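Long-range contacts in putative pore-forming toxin (Bacteroides vulgatus ATCC 8482, PDB 3KOG), which is of unproven function but, as a putative pore-forming toxin with a lipoprotein-type signal, may act at membranes: residues A[71-76]-A[88-93]; A[107-112]-A[184-189]; A[138-143]-A[154-159]; A[189-194]-A[212-217]. All blocks are in the same frame, centred on the assembly; numbering follows the deposited sequence.

Interaction 1 (A[71-76]-A[88-93]); sequences GSASVT and KEVTII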
loop_
_atom_site.group_PDB
_atom_site.type_symbol
_atom_site.label_atom_id
_atom_site.label_comp_id
_atom_site.label_asym_id
_atom_site.label_seq_id
_atom_site.Cartn_x
_atom_site.Cartn_y
_atom_site.Cartn_z
ATOM N N GLY A 71 -0.391 -18.245 8.994
ATOM C CA GLY A 71 -1.424 -17.296 8.659
ATOM C C GLY A 71 -1.086 -16.675 7.316
ATOM O O GLY A 71 0.051 -16.755 6.877
ATOM N N SER A 72 -2.103 -16.097 6.692
ATOM C CA SER A 72 -1.988 -15.574 5.357
ATOM C C SER A 72 -2.892 -14.341 5.182
ATOM O O SER A 72 -3.875 -14.173 5.884
ATOM C CB SER A 72 -2.291 -16.686 4.351
ATOM O OG SER A 72 -3.692 -16.892 4.201
ATOM N N ALA A 73 -2.496 -13.436 4.288
ATOM C CA ALA A 73 -3.309 -12.287 3.886
ATOM C C ALA A 73 -3.010 -12.016 2.448
ATOM O O ALA A 73 -1.944 -12.320 1.964
ATOM C CB ALA A 73 -2.980 -11.032 4.706
ATOM N N SER A 74 -3.975 -11.423 1.781
ATOM C CA SER A 74 -3.803 -11.000 0.416
ATOM C C SER A 74 -3.821 -9.469 0.315
ATOM O O SER A 74 -4.461 -8.776 1.139
ATOM C CB SER A 74 -4.868 -11.662 -0.440
ATOM O OG SER A 74 -4.683 -13.066 -0.426
ATOM N N VAL A 75 -3.090 -8.948 -0.654
ATOM C CA VAL A 75 -3.043 -7.535 -0.927
ATOM C C VAL A 75 -3.133 -7.333 -2.452
ATOM O O VAL A 75 -2.510 -8.040 -3.261
ATOM C CB VAL A 75 -1.775 -6.900 -0.354
ATOM C CG1 VAL A 75 -0.567 -7.555 -0.945
ATOM C CG2 VAL A 75 -1.764 -5.423 -0.630
ATOM N N THR A 76 -3.950 -6.381 -2.841
ATOM C CA THR A 76 -4.115 -6.084 -4.297
ATOM C C THR A 76 -3.187 -4.899 -4.592
ATOM O O THR A 76 -3.323 -3.828 -4.000
ATOM C CB THR A 76 -5.588 -5.784 -4.628
ATOM O OG1 THR A 76 -6.326 -6.965 -4.407
ATOM C CG2 THR A 76 -5.742 -5.336 -6.158
ATOM N N LYS A 88 1.950 -0.108 0.637
ATOM C CA LYS A 88 0.823 -0.489 1.524
ATOM C C LYS A 88 1.383 -1.505 2.500
ATOM O O LYS A 88 2.171 -2.374 2.087
ATOM C CB LYS A 88 -0.256 -1.194 0.677
ATOM C CG LYS A 88 -1.686 -1.043 1.163
ATOM C CD LYS A 88 -2.671 -1.934 0.340
ATOM C CE LYS A 88 -2.497 -1.939 -1.212
ATOM N NZ LYS A 88 -3.751 -2.042 -2.052
ATOM N N GLU A 89 0.977 -1.413 3.745
ATOM C CA GLU A 89 1.250 -2.443 4.746
ATOM C C GLU A 89 0.182 -3.497 4.717
ATOM O O GLU A 89 -0.968 -3.189 4.378
ATOM C CB GLU A 89 1.273 -1.837 6.166
ATOM C CG GLU A 89 2.467 -1.004 6.402
ATOM C CD GLU A 89 2.665 -0.635 7.882
ATOM O OE1 GLU A 89 1.678 -0.639 8.646
ATOM O OE2 GLU A 89 3.836 -0.339 8.254
ATOM N N VAL A 90 0.531 -4.739 5.037
ATOM C CA VAL A 90 -0.486 -5.772 5.146
ATOM C C VAL A 90 -0.242 -6.535 6.422
ATOM O O VAL A 90 0.896 -6.946 6.709
ATOM C CB VAL A 90 -0.479 -6.733 3.937
ATOM C CG1 VAL A 90 0.870 -7.423 3.773
ATOM C CG2 VAL A 90 -1.684 -7.753 4.013
ATOM N N THR A 91 -1.308 -6.705 7.188
ATOM C CA THR A 91 -1.255 -7.405 8.472
ATOM C C THR A 91 -1.569 -8.895 8.239
ATOM O O THR A 91 -2.584 -9.246 7.579
ATOM C CB THR A 91 -2.282 -6.812 9.443
ATOM O OG1 THR A 91 -1.949 -5.443 9.721
ATOM C CG2 THR A 91 -2.366 -7.590 10.793
ATOM N N ILE A 92 -0.695 -9.743 8.762
ATOM C CA ILE A 92 -0.894 -11.159 8.828
ATOM C C ILE A 92 -1.113 -11.546 10.303
ATOM O O ILE A 92 -0.246 -11.367 11.162
ATOM C CB ILE A 92 0.282 -11.957 8.223
ATOM C CG1 ILE A 92 0.538 -11.523 6.768
ATOM C CG2 ILE A 92 -0.004 -13.418 8.291
ATOM C CD1 ILE A 92 1.758 -10.709 6.658
ATOM N N ILE A 93 -2.266 -12.114 10.588
ATOM C CA ILE A 93 -2.610 -12.607 11.938
ATOM C C ILE A 93 -2.218 -14.068 12.101
ATOM O O ILE A 93 -2.651 -14.921 11.333
ATOM C CB ILE A 93 -4.162 -12.507 12.160
ATOM C CG1 ILE A 93 -4.612 -11.044 12.058
ATOM C CG2 ILE A 93 -4.634 -13.181 13.512
ATOM C CD1 ILE A 93 -3.988 -10.133 13.037
HETATM O O HOH W 1 -4.163 -12.710 8.405
HETATM O O HOH W 2 -5.444 -4.828 -0.836
#
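A73, V75, K88 and V90 meet where strand 69-77, at the edge of a three-stranded antiparallel sheet, runs alongside strand 85-94 of the larger mixed sheet, the two closing round a shared apolar interior. The segments run at 155° to each other, yet no direct backbone hydrogen bond joins them. Contact is made instead by side chains and water. A73 drops its methyl onto the facing strand, with CB 3.4 Å from T91 O. Because V90 holds CG2 anti to its backbone N, that branch is carried across to A73 CB at 3.6 Å. Further along, I92 CG2 lies 3.6 Å from G71 C, where the glycine presents bare backbone. V75 and V90 also touch I62 of strand 58-66 and I21 of strand 18-27, so the segments contribute to an apolar filling like that of a beta sandwich, consistent with the transthyretin-like clan of this family. At the other end V75 and K88 reach tip to tip, V75 CG2 standing 3.6 Å from K88 CE. A bend in the lysine chain (chi3 -44°) helps bring K88 NZ to T76 O, a 2.7 Å hydrogen bond with a C=O...N angle of 161°. One water receives the I93 N proton and donates to S72 O at 2.9 Å; a second accepts from T76 N and, weakly, from K88 NZ.

Interaction 2 (A[107-112]-A[184-189]); sequences SQIETT and FVDYMK
I109 and the selenomethionine M188 form the apolar patch on one face of this antiparallel strand pair, with I109 CG1 3.8 Å from M188 SE. M188 is bent at both chi2 and chi3, which folds CE back over the neighbouring backbone to 3.6 Å from Q108 O. On the same face T112 OG1 donates to D186 OD2 at 2.9 Å, entering 37° above the carboxylate plane. T112 CG2 meanwhile meets the edge of the F184 ring, 3.6 Å from CD2, while the ring itself stacks with H114. The rim at I109 and T112 is open to solvent; the close part is the backbone ladder, where Q108 and K189 exchange a reciprocal pair of hydrogen bonds and Y187 N binds T111 O. Y187 is buried on the face that also carries Q108 and K189, and its OH binds T133 O. The Q108 end of that face is loose and solvent-exposed: Q108 and K189 run alongside each other, OE1 to CE, 3.8 Å, being the closest side-chain approach, and a water touches both Q108 OE1 and K189 O. E110 OE2 stays 5.1 Å from K189 NZ; the glutamate's OE1 is paired with K135 instead. The Y187 carbonyl oxygen receives E110 N at 2.8 Å and, weakly, T111 N. With E110 at psi -43°, both residues face a single partner, which is the signature of a classic beta bulge.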
loop_
_atom_site.group_PDB
_atom_site.type_symbol
_atom_site.label_atom_id
_atom_site.label_comp_id
_atom_site.label_asym_id
_atom_site.label_seq_id
_atom_site.Cartn_x
_atom_site.Cartn_y
_atom_site.Cartn_z
ATOM N N SER A 107 -11.684 0.635 -2.094
ATOM C CA SER A 107 -10.759 1.743 -2.011
ATOM C C SER A 107 -11.295 2.949 -2.739
ATOM O O SER A 107 -11.930 2.819 -3.798
ATOM C CB SER A 107 -9.425 1.374 -2.575
ATOM O OG SER A 107 -8.997 0.201 -1.944
ATOM N N GLN A 108 -11.078 4.100 -2.142
ATOM C CA GLN A 108 -11.512 5.366 -2.713
ATOM C C GLN A 108 -10.418 6.388 -2.448
ATOM O O GLN A 108 -9.582 6.242 -1.535
ATOM C CB GLN A 108 -12.880 5.779 -2.149
ATOM C CG GLN A 108 -12.825 6.436 -0.784
ATOM C CD GLN A 108 -14.218 6.659 -0.166
ATOM O OE1 GLN A 108 -14.776 5.753 0.478
ATOM N NE2 GLN A 108 -14.763 7.877 -0.320
ATOM N N ILE A 109 -10.366 7.403 -3.319
ATOM C CA ILE A 109 -9.423 8.498 -3.124
ATOM C C ILE A 109 -10.058 9.346 -2.062
ATOM O O ILE A 109 -11.186 9.823 -2.219
ATOM C CB ILE A 109 -9.183 9.319 -4.407
ATOM C CG1 ILE A 109 -8.499 8.437 -5.460
ATOM C CG2 ILE A 109 -8.386 10.602 -4.072
ATOM C CD1 ILE A 109 -8.674 8.890 -6.924
ATOM N N GLU A 110 -9.357 9.544 -0.964
ATOM C CA GLU A 110 -9.863 10.457 0.058
ATOM C C GLU A 110 -9.465 11.917 -0.212
ATOM O O GLU A 110 -10.255 12.816 0.015
ATOM C CB GLU A 110 -9.315 10.048 1.403
ATOM C CG GLU A 110 -9.718 10.915 2.529
ATOM C CD GLU A 110 -9.190 10.387 3.837
ATOM O OE1 GLU A 110 -7.947 10.217 3.966
ATOM O OE2 GLU A 110 -10.028 10.173 4.728
ATOM N N THR A 111 -8.215 12.129 -0.598
ATOM C CA THR A 111 -7.678 13.454 -0.854
ATOM C C THR A 111 -6.722 13.382 -2.020
ATOM O O THR A 111 -6.005 12.384 -2.168
ATOM C CB THR A 111 -6.965 14.023 0.396
ATOM O OG1 THR A 111 -7.906 14.052 1.461
ATOM C CG2 THR A 111 -6.452 15.443 0.150
ATOM N N THR A 112 -6.760 14.384 -2.902
ATOM C CA THR A 112 -5.801 14.514 -3.980
ATOM C C THR A 112 -5.084 15.841 -3.702
ATOM O O THR A 112 -5.746 16.826 -3.353
ATOM C CB THR A 112 -6.513 14.536 -5.339
ATOM O OG1 THR A 112 -7.210 13.305 -5.518
ATOM C CG2 THR A 112 -5.541 14.680 -6.501
ATOM N N PHE A 184 1.179 14.842 -8.305
ATOM C CA PHE A 184 0.016 14.495 -7.485
ATOM C C PHE A 184 0.391 13.551 -6.348
ATOM O O PHE A 184 1.248 12.693 -6.495
ATOM C CB PHE A 184 -1.102 13.840 -8.310
ATOM C CG PHE A 184 -1.771 14.742 -9.286
ATOM C CD1 PHE A 184 -1.234 14.952 -10.557
ATOM C CD2 PHE A 184 -2.985 15.307 -8.975
ATOM C CE1 PHE A 184 -1.906 15.791 -11.490
ATOM C CE2 PHE A 184 -3.629 16.152 -9.871
ATOM C CZ PHE A 184 -3.072 16.373 -11.132
ATOM N N VAL A 185 -0.246 13.751 -5.208
ATOM C CA VAL A 185 -0.216 12.818 -4.097
ATOM C C VAL A 185 -1.658 12.463 -3.771
ATOM O O VAL A 185 -2.469 13.345 -3.471
ATOM C CB VAL A 185 0.496 13.415 -2.871
ATOM C CG1 VAL A 185 0.469 12.427 -1.697
ATOM C CG2 VAL A 185 1.934 13.820 -3.247
ATOM N N ASP A 186 -1.992 11.166 -3.820
ATOM C CA ASP A 186 -3.310 10.728 -3.495
ATOM C C ASP A 186 -3.282 9.913 -2.221
ATOM O O ASP A 186 -2.529 8.977 -2.136
ATOM C CB ASP A 186 -3.892 9.887 -4.611
ATOM C CG ASP A 186 -4.231 10.719 -5.860
ATOM O OD1 ASP A 186 -3.327 10.978 -6.650
ATOM O OD2 ASP A 186 -5.393 11.107 -6.038
ATOM N N TYR A 187 -4.146 10.267 -1.276
ATOM C CA TYR A 187 -4.403 9.480 -0.101
ATOM C C TYR A 187 -5.597 8.618 -0.364
ATOM O O TYR A 187 -6.655 9.099 -0.677
ATOM C CB TYR A 187 -4.690 10.385 1.107
ATOM C CG TYR A 187 -3.581 11.291 1.551
ATOM C CD1 TYR A 187 -2.272 11.057 1.211
ATOM C CD2 TYR A 187 -3.857 12.358 2.399
ATOM C CE1 TYR A 187 -1.275 11.863 1.647
ATOM C CE2 TYR A 187 -2.854 13.175 2.847
ATOM C CZ TYR A 187 -1.552 12.922 2.434
ATOM O OH TYR A 187 -0.508 13.713 2.868
HETATM N N MSE A 188 -5.392 7.317 -0.240
HETATM C CA MSE A 188 -6.360 6.284 -0.502
HETATM C C MSE A 188 -6.916 5.800 0.872
HETATM O O MSE A 188 -6.142 5.625 1.837
HETATM C CB MSE A 188 -5.648 5.094 -1.182
HETATM C CG MSE A 188 -4.783 5.428 -2.428
HETATM SE SE MSE A 188 -5.851 6.323 -3.759
HETATM C CE MSE A 188 -7.264 5.043 -3.958
ATOM N N LYS A 189 -8.237 5.688 0.958
ATOM C CA LYS A 189 -8.945 5.154 2.126
ATOM C C LYS A 189 -9.612 3.864 1.695
ATOM O O LYS A 189 -10.409 3.864 0.772
ATOM C CB LYS A 189 -10.008 6.126 2.626
ATOM C CG LYS A 189 -10.767 5.562 3.855
ATOM C CD LYS A 189 -11.728 6.553 4.443
ATOM C CE LYS A 189 -13.087 6.450 3.835
ATOM N NZ LYS A 189 -14.099 7.108 4.739
HETATM O O HOH W 3 -12.961 3.762 1.588
#

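Interaction 3 (A[138-143]-A[154-159]); sequences SEVIKN and NIIDAY
V140 and I156 meet where the short helix 150-158 packs against strands of the large sheet. I155 and A158 of the helix rest on I93 of strand 85-94, I155 and I156 on I196 of strand 179-198, and the present contact ties the helix and Y159 to the end of strand 126-143. The V140 and I156 side chains cross at about a right angle, with V140 CG2 4.0 Å from I156 CG2. The same valine methyl also lies 3.5 Å from I156 O, which accepts Y159 N. V140 approaches Y159 more obliquely, touching the root of that side chain, where CG2 is 3.8 Å from CB. The tyrosine ring leads away from 138-143 and meets the rings of Y194 and F211. N143 likewise crosses I156 nearly perpendicularly; its OD1 is 3.5 Å from I156 CD1 but takes its hydrogen bond from Y145 N. Between these contacts I141 and K142 both face T212, a classic beta bulge in the strand. S138 supplies the polar link: chi1 of -178° swings the hydroxyl away from the serine's own amide and toward Y159, and it also bonds a glycerol molecule. S138 OG donates to Y159 O at 2.6 Å, from 37° above the carbonyl plane.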
loop_
_atom_site.group_PDB
_atom_site.type_symbol
_atom_site.label_atom_id
_atom_site.label_comp_id
_atom_site.label_asym_id
_atom_site.label_seq_id
_atom_site.Cartn_x
_atom_site.Cartn_y
_atom_site.Cartn_z
ATOM N N SER A 138 -4.217 2.484 9.946
ATOM C CA SER A 138 -5.375 1.636 10.026
ATOM C C SER A 138 -6.142 1.952 11.339
ATOM O O SER A 138 -5.514 2.207 12.372
ATOM C CB SER A 138 -4.892 0.204 10.010
ATOM O OG SER A 138 -5.934 -0.705 10.044
ATOM N N GLU A 139 -7.472 1.980 11.236
ATOM C CA GLU A 139 -8.387 2.170 12.366
ATOM C C GLU A 139 -9.604 1.240 12.237
ATOM O O GLU A 139 -10.171 1.085 11.148
ATOM C CB GLU A 139 -8.856 3.642 12.475
ATOM C CG GLU A 139 -9.323 4.278 11.150
ATOM C CD GLU A 139 -10.018 5.652 11.304
ATOM O OE1 GLU A 139 -9.986 6.237 12.424
ATOM O OE2 GLU A 139 -10.612 6.143 10.291
ATOM N N VAL A 140 -10.011 0.621 13.338
ATOM C CA VAL A 140 -11.229 -0.210 13.351
ATOM C C VAL A 140 -12.403 0.737 13.570
ATOM O O VAL A 140 -12.417 1.465 14.547
ATOM C CB VAL A 140 -11.175 -1.304 14.438
ATOM C CG1 VAL A 140 -12.537 -2.026 14.555
ATOM C CG2 VAL A 140 -10.099 -2.309 14.094
ATOM N N ILE A 141 -13.351 0.783 12.627
ATOM C CA ILE A 141 -14.483 1.723 12.734
ATOM C C ILE A 141 -15.752 1.026 13.173
ATOM O O ILE A 141 -16.736 1.671 13.474
ATOM C CB ILE A 141 -14.689 2.556 11.435
ATOM C CG1 ILE A 141 -15.145 1.683 10.232
ATOM C CG2 ILE A 141 -13.391 3.372 11.161
ATOM C CD1 ILE A 141 -15.474 2.427 8.932
ATOM N N LYS A 142 -15.733 -0.304 13.208
ATOM C CA LYS A 142 -16.897 -1.044 13.668
ATOM C C LYS A 142 -16.417 -2.393 14.158
ATOM O O LYS A 142 -15.550 -3.029 13.552
ATOM C CB LYS A 142 -17.928 -1.196 12.535
ATOM C CG LYS A 142 -19.220 -1.808 12.941
ATOM C CD LYS A 142 -20.248 -1.765 11.797
ATOM C CE LYS A 142 -21.454 -2.670 12.156
ATOM N NZ LYS A 142 -22.379 -2.824 11.002
ATOM N N ASN A 143 -17.019 -2.831 15.254
ATOM C CA ASN A 143 -16.623 -4.044 15.908
ATOM C C ASN A 143 -17.821 -4.665 16.587
ATOM O O ASN A 143 -18.347 -4.095 17.537
ATOM C CB ASN A 143 -15.523 -3.724 16.919
ATOM C CG ASN A 143 -15.151 -4.892 17.773
ATOM O OD1 ASN A 143 -15.503 -6.040 17.496
ATOM N ND2 ASN A 143 -14.373 -4.616 18.819
ATOM N N ASN A 154 -7.076 -9.255 20.615
ATOM C CA ASN A 154 -5.762 -8.922 20.061
ATOM C C ASN A 154 -5.768 -8.813 18.532
ATOM O O ASN A 154 -5.094 -7.938 17.931
ATOM C CB ASN A 154 -4.710 -9.972 20.504
ATOM C CG ASN A 154 -4.301 -9.817 21.967
ATOM O OD1 ASN A 154 -4.510 -8.765 22.542
ATOM N ND2 ASN A 154 -3.725 -10.858 22.565
ATOM N N ILE A 155 -6.496 -9.746 17.917
ATOM C CA ILE A 155 -6.693 -9.743 16.482
ATOM C C ILE A 155 -7.336 -8.432 16.021
ATOM O O ILE A 155 -6.868 -7.763 15.078
ATOM C CB ILE A 155 -7.547 -10.977 16.044
ATOM C CG1 ILE A 155 -6.803 -12.275 16.315
ATOM C CG2 ILE A 155 -7.828 -10.904 14.528
ATOM C CD1 ILE A 155 -7.571 -13.611 16.036
ATOM N N ILE A 156 -8.433 -8.047 16.668
ATOM C CA ILE A 156 -9.103 -6.803 16.287
ATOM C C ILE A 156 -8.197 -5.590 16.495
ATOM O O ILE A 156 -8.096 -4.746 15.616
ATOM C CB ILE A 156 -10.489 -6.625 16.995
ATOM C CG1 ILE A 156 -11.351 -7.830 16.651
ATOM C CG2 ILE A 156 -11.158 -5.334 16.491
ATOM C CD1 ILE A 156 -12.697 -8.052 17.503
ATOM N N ASP A 157 -7.498 -5.548 17.625
ATOM C CA ASP A 157 -6.593 -4.420 17.948
ATOM C C ASP A 157 -5.436 -4.263 16.958
ATOM O O ASP A 157 -4.900 -3.187 16.794
ATOM C CB ASP A 157 -6.004 -4.591 19.361
ATOM C CG ASP A 157 -7.037 -4.419 20.454
ATOM O OD1 ASP A 157 -8.141 -3.893 20.162
ATOM O OD2 ASP A 157 -6.751 -4.807 21.614
ATOM N N ALA A 158 -5.081 -5.343 16.289
ATOM C CA ALA A 158 -3.980 -5.367 15.351
ATOM C C ALA A 158 -4.290 -4.487 14.166
ATOM O O ALA A 158 -3.369 -3.971 13.540
ATOM C CB ALA A 158 -3.697 -6.808 14.901
ATOM N N TYR A 159 -5.579 -4.289 13.876
ATOM C CA TYR A 159 -6.056 -3.416 12.818
ATOM C C TYR A 159 -6.366 -1.974 13.278
ATOM O O TYR A 159 -6.843 -1.137 12.463
ATOM C CB TYR A 159 -7.304 -4.038 12.149
ATOM C CG TYR A 159 -6.986 -5.299 11.417
ATOM C CD1 TYR A 159 -7.036 -6.498 12.069
ATOM C CD2 TYR A 159 -6.577 -5.300 10.085
ATOM C CE1 TYR A 159 -6.717 -7.640 11.458
ATOM C CE2 TYR A 159 -6.293 -6.493 9.446
ATOM C CZ TYR A 159 -6.363 -7.654 10.153
ATOM O OH TYR A 159 -6.077 -8.881 9.596
#

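Interaction 4 (A[189-194]-A[212-217]); sequences KTTSVY and TVDSYN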
loop_
_atom_site.group_PDB
_atom_site.type_symbol
_atom_site.label_atom_id
_atom_site.label_comp_id
_atom_site.label_asym_id
_atom_site.label_seq_id
_atom_site.Cartn_x
_atom_site.Cartn_y
_atom_site.Cartn_z
ATOM N N LYS A 189 -8.237 5.688 0.958
ATOM C CA LYS A 189 -8.945 5.154 2.126
ATOM C C LYS A 189 -9.612 3.864 1.695
ATOM O O LYS A 189 -10.409 3.864 0.772
ATOM C CB LYS A 189 -10.008 6.126 2.626
ATOM C CG LYS A 189 -10.767 5.562 3.855
ATOM C CD LYS A 189 -11.728 6.553 4.443
ATOM C CE LYS A 189 -13.087 6.450 3.835
ATOM N NZ LYS A 189 -14.099 7.108 4.739
ATOM N N THR A 190 -9.226 2.748 2.305
ATOM C CA THR A 190 -9.737 1.459 1.940
ATOM C C THR A 190 -10.609 0.978 3.141
ATOM O O THR A 190 -10.132 0.938 4.261
ATOM C CB THR A 190 -8.624 0.480 1.624
ATOM O OG1 THR A 190 -7.841 0.895 0.482
ATOM C CG2 THR A 190 -9.166 -0.923 1.376
ATOM N N THR A 191 -11.877 0.664 2.900
ATOM C CA THR A 191 -12.797 0.123 3.905
ATOM C C THR A 191 -12.940 -1.388 3.650
ATOM O O THR A 191 -13.347 -1.809 2.564
ATOM C CB THR A 191 -14.178 0.807 3.881
ATOM O OG1 THR A 191 -13.985 2.245 3.951
ATOM C CG2 THR A 191 -15.107 0.305 5.106
ATOM N N SER A 192 -12.560 -2.176 4.655
ATOM C CA SER A 192 -12.536 -3.628 4.577
ATOM C C SER A 192 -13.297 -4.260 5.735
ATOM O O SER A 192 -13.162 -3.825 6.874
ATOM C CB SER A 192 -11.086 -4.115 4.563
ATOM O OG SER A 192 -10.322 -3.547 3.481
ATOM N N VAL A 193 -14.036 -5.312 5.450
ATOM C CA VAL A 193 -14.825 -6.025 6.449
ATOM C C VAL A 193 -14.137 -7.370 6.607
ATOM O O VAL A 193 -13.845 -8.034 5.607
ATOM C CB VAL A 193 -16.285 -6.243 5.986
ATOM C CG1 VAL A 193 -17.039 -7.200 6.935
ATOM C CG2 VAL A 193 -17.023 -4.886 5.778
ATOM N N TYR A 194 -13.863 -7.743 7.856
ATOM C CA TYR A 194 -13.222 -8.978 8.207
ATOM C C TYR A 194 -14.137 -9.810 9.087
ATOM O O TYR A 194 -14.865 -9.278 9.934
ATOM C CB TYR A 194 -11.927 -8.745 9.010
ATOM C CG TYR A 194 -10.808 -8.056 8.270
ATOM C CD1 TYR A 194 -10.772 -6.685 8.156
ATOM C CD2 TYR A 194 -9.831 -8.793 7.566
ATOM C CE1 TYR A 194 -9.746 -6.058 7.445
ATOM C CE2 TYR A 194 -8.841 -8.141 6.853
ATOM C CZ TYR A 194 -8.818 -6.785 6.804
ATOM O OH TYR A 194 -7.824 -6.132 6.067
ATOM N N THR A 212 -14.882 -3.886 10.953
ATOM C CA THR A 212 -14.631 -3.117 9.745
ATOM C C THR A 212 -13.453 -2.178 9.972
ATOM O O THR A 212 -13.373 -1.502 11.000
ATOM C CB THR A 212 -15.886 -2.319 9.335
ATOM O OG1 THR A 212 -16.979 -3.236 9.119
ATOM C CG2 THR A 212 -15.601 -1.490 8.045
ATOM N N VAL A 213 -12.559 -2.143 8.999
ATOM C CA VAL A 213 -11.333 -1.353 9.082
ATOM C C VAL A 213 -11.208 -0.295 7.979
ATOM O O VAL A 213 -11.341 -0.619 6.790
ATOM C CB VAL A 213 -10.133 -2.249 8.976
ATOM C CG1 VAL A 213 -8.844 -1.426 9.147
ATOM C CG2 VAL A 213 -10.257 -3.418 10.018
ATOM N N ASP A 214 -10.885 0.934 8.367
ATOM C CA ASP A 214 -10.430 1.906 7.394
ATOM C C ASP A 214 -8.917 1.946 7.423
ATOM O O ASP A 214 -8.303 2.139 8.474
ATOM C CB ASP A 214 -10.955 3.326 7.683
ATOM C CG ASP A 214 -12.397 3.544 7.257
ATOM O OD1 ASP A 214 -13.014 2.717 6.525
ATOM O OD2 ASP A 214 -12.890 4.625 7.606
ATOM N N SER A 215 -8.308 1.700 6.279
ATOM C CA SER A 215 -6.861 1.692 6.168
ATOM C C SER A 215 -6.449 2.693 5.074
ATOM O O SER A 215 -7.168 2.905 4.080
ATOM C CB SER A 215 -6.287 0.296 5.846
ATOM O OG SER A 215 -6.779 -0.258 4.664
ATOM N N TYR A 216 -5.277 3.266 5.279
ATOM C CA TYR A 216 -4.825 4.397 4.498
ATOM C C TYR A 216 -3.485 4.122 3.913
ATOM O O TYR A 216 -2.652 3.542 4.567
ATOM C CB TYR A 216 -4.730 5.651 5.361
ATOM C CG TYR A 216 -6.057 6.062 5.928
ATOM C CD1 TYR A 216 -6.528 5.507 7.120
ATOM C CD2 TYR A 216 -6.868 6.946 5.247
ATOM C CE1 TYR A 216 -7.748 5.823 7.609
ATOM C CE2 TYR A 216 -8.105 7.301 5.749
ATOM C CZ TYR A 216 -8.528 6.739 6.938
ATOM O OH TYR A 216 -9.758 7.057 7.435
ATOM N N ASN A 217 -3.276 4.532 2.663
ATOM C CA ASN A 217 -1.945 4.479 2.057
ATOM C C ASN A 217 -1.823 5.573 0.988
ATOM O O ASN A 217 -2.812 6.181 0.632
ATOM C CB ASN A 217 -1.617 3.094 1.480
ATOM C CG ASN A 217 -2.415 2.743 0.246
ATOM O OD1 ASN A 217 -3.634 2.703 0.274
ATOM N ND2 ASN A 217 -1.717 2.480 -0.857
HETATM O O HOH W 4 -15.343 5.273 6.655
HETATM O O HOH W 5 -5.840 2.216 1.731
HETATM O O HOH W 6 -9.097 -1.723 5.130
HETATM O O HOH W 7 -5.645 1.602 -1.647
#
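K189, T212 and V213 lose the most surface here, together with T190, which equals V213; the segments belong to the beta hairpin of strands 179-198 and 207-225. The frame beneath them is regular: T190 with S215 and S192 with V213 each exchange two backbone hydrogen bonds. The K189 chain runs along the Y216 ring, obliquely to it, with K189 CG 3.7 Å from Y216 CE2. The ring's hydroxyl oxygen lies 3.6 Å from K189 CD and, in the conformer modelled here, is bonded to E139. K189 and D214 form a long, weak salt bridge, NZ to OD2 4.0 Å. A water closes this gap, accepting from K189 NZ at 2.9 Å and donating to D214 OD2. T212 presses its methyl on that of T191, the two CG2 atoms being only 3.5 Å apart, tighter than usual. In T191, chi1 of -52° sets CG2 toward T212 and OG1 beside the backbone N, where OG1 gives D214 OD1 a 2.8 Å hydrogen bond on the syn side but 33° out of the carboxylate plane. V213, on the other face, sets CG2 obliquely against the Y194 ring, 3.7 Å from CE1; that ring also meets Y159 and F211. Beside it, waters supplement the side-chain contacts: one joins T190 O, S215 OG and S192 OG, itself also hydrogen-bonded to S105, and another joins T190 OG1, S215 O and N217 OD1. T190 OG1 is also bonded to S107. Buried D214 thus has both carboxylate oxygens engaged, by a hydroxyl and a lysine-linked water, an environment that probably favours its charged form.

Interactions 2 and 4 share K189 and adjoin along strand 179-198, joined further by S107 OG to T190 OG1 (2.8 Å) and M188 N to N217 O (3.0 Å). Interaction 3 extends the same sheet, since the bulge before N143 puts I141 N 2.8 Å from T212 O in interaction 4. Interaction 1 reaches this group of contacts twice: I93 CD1 packs 3.8 Å from A158 CB of interaction 3, and K88 CG approaches N217 CG of interaction 4 at 4.0 Å. Interactions 1 and 2 do not touch, their centres lying 20 Å apart. No active site is established; bound glycerol near T91, S138 and S215 probably comes from the crystallisation liquor.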